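Local coordinates for periplasmic sugar-binding protein (PDB 4RXU) that binds beta-D-glucopyranose and probably serves as the periplasmic solute-binding component of an ABC-type sugar transporter, at residues S283-Y286 with I287-G290. Numbering follows the deposited sequence.
Sequences SVQY and IIDG
The amide of Gln285 and the carboxylate of Asp289 meet one turn apart on the helix, their planes 40° apart. Gln285 NE2 points an N-H in its own amide plane at Asp289 OD1, 3.2 Å away. Gln285 NE2 comes to Asp289 OD1 from above the carboxylate plane; the bond from Gln285 NE2 to Asp289 OD2 is weak. Ile288 CD1 lies over one face of the amide, 4.0 Å from Gln285 NE2, and Ile288 CG2 comes obliquely to NE2. The other end of the amide is held too, since Gln285 OE1 accepts a bond from the backbone N of Thr364. The Gln285 chain starts with CG anti to the backbone N (chi1 -164°) and then bends at chi2 (59°), which carries the amide along the helix to Asp289. Replacing Gln285 by alanine is likely to leave the Asp289 carboxylate without this amide donor and Thr364 N without this acceptor.

The backbone bonds of the same turn run i to i+4. Ile287 N binds Ser283 O at 2.8 Å, and Ile288 N binds Val284 O at 2.9 Å. Asp289 N binds Gln285 O at 2.9 Å. Ile288 CG1 rests 3.3 Å from Val284 O. Ile288 CD1 is 4.2 Å from Val284 CG1, and Val284 also touches Val348 and Leu352 of helix 348-354. Tyr286 packs on Arg257 of helix 253-264, and its OH is hydrogen-bonded to Asp261 OD1.

Gly290 leaves helical geometry with positive phi and closes a Schellman motif. The arrangement is a Schellman-terminated helix, 281-288, leading toward strand 295-298 in a periplasmic binding protein fold, with an i to i+4 side-chain bond between Gln285 and Asp289 at its C-terminal end.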
loop_
_atom_site.group_PDB
_atom_site.type_symbol
_atom_site.label_atom_id
_atom_site.label_comp_id
_atom_site.label_asym_id
_atom_site.label_seq_id
_atom_site.Cartn_x
_atom_site.Cartn_y
_atom_site.Cartn_z
ATOM N N SER A 283 -2.576 -9.997 -10.694
ATOM C CA SER A 283 -3.906 -9.435 -10.423
ATOM C C SER A 283 -4.531 -8.784 -11.640
ATOM O O SER A 283 -5.756 -8.785 -11.777
ATOM C CB SER A 283 -3.904 -8.432 -9.255
ATOM O OG SER A 283 -3.882 -9.114 -8.026
ATOM N N VAL A 284 -3.714 -8.183 -12.499
ATOM C CA VAL A 284 -4.248 -7.676 -13.768
ATOM C C VAL A 284 -4.896 -8.843 -14.519
ATOM O O VAL A 284 -6.006 -8.719 -15.055
ATOM C CB VAL A 284 -3.163 -7.003 -14.624
ATOM C CG1 VAL A 284 -3.717 -6.570 -15.988
ATOM C CG2 VAL A 284 -2.628 -5.783 -13.893
ATOM N N GLN A 285 -4.227 -9.998 -14.509
ATOM C CA GLN A 285 -4.797 -11.161 -15.185
ATOM C C GLN A 285 -6.080 -11.615 -14.496
ATOM O O GLN A 285 -7.050 -11.939 -15.157
ATOM C CB GLN A 285 -3.795 -12.294 -15.265
ATOM C CG GLN A 285 -4.192 -13.363 -16.286
ATOM C CD GLN A 285 -4.348 -12.828 -17.706
ATOM O OE1 GLN A 285 -3.397 -12.317 -18.278
ATOM N NE2 GLN A 285 -5.579 -12.894 -18.254
ATOM N N TYR A 286 -6.091 -11.683 -13.166
ATOM C CA TYR A 286 -7.365 -11.970 -12.467
ATOM C C TYR A 286 -8.467 -11.005 -12.865
ATOM O O TYR A 286 -9.609 -11.418 -13.010
ATOM C CB TYR A 286 -7.230 -11.933 -10.953
ATOM C CG TYR A 286 -6.873 -13.248 -10.270
ATOM C CD1 TYR A 286 -6.011 -14.178 -10.853
ATOM C CD2 TYR A 286 -7.350 -13.531 -8.983
ATOM C CE1 TYR A 286 -5.689 -15.364 -10.202
ATOM C CE2 TYR A 286 -7.023 -14.704 -8.318
ATOM C CZ TYR A 286 -6.211 -15.625 -8.933
ATOM O OH TYR A 286 -5.900 -16.772 -8.270
ATOM N N ILE A 287 -8.145 -9.723 -12.992
ATOM C CA ILE A 287 -9.158 -8.730 -13.375
ATOM C C ILE A 287 -9.682 -9.033 -14.772
ATOM O O ILE A 287 -10.899 -9.095 -14.990
ATOM C CB ILE A 287 -8.626 -7.296 -13.283
ATOM C CG1 ILE A 287 -8.422 -6.935 -11.808
ATOM C CG2 ILE A 287 -9.592 -6.316 -13.936
ATOM C CD1 ILE A 287 -7.619 -5.679 -11.579
ATOM N N ILE A 288 -8.776 -9.303 -15.696
ATOM C CA ILE A 288 -9.179 -9.682 -17.064
ATOM C C ILE A 288 -10.121 -10.887 -17.030
ATOM O O ILE A 288 -11.170 -10.894 -17.705
ATOM C CB ILE A 288 -7.948 -9.991 -17.940
ATOM C CG1 ILE A 288 -7.144 -8.715 -18.192
ATOM C CG2 ILE A 288 -8.401 -10.638 -19.243
ATOM C CD1 ILE A 288 -5.779 -8.933 -18.769
ATOM N N ASP A 289 -9.757 -11.878 -16.219
ATOM C CA ASP A 289 -10.444 -13.153 -16.159
ATOM C C ASP A 289 -11.654 -13.179 -15.234
ATOM O O ASP A 289 -12.286 -14.233 -15.077
ATOM C CB ASP A 289 -9.490 -14.249 -15.718
ATOM C CG ASP A 289 -8.384 -14.532 -16.724
ATOM O OD1 ASP A 289 -8.483 -14.151 -17.901
ATOM O OD2 ASP A 289 -7.393 -15.160 -16.325
ATOM N N GLY A 290 -11.988 -12.045 -14.630
ATOM C CA GLY A 290 -13.181 -11.950 -13.797
ATOM C C GLY A 290 -13.050 -12.534 -12.401
ATOM O O GLY A 290 -14.045 -12.902 -11.797
#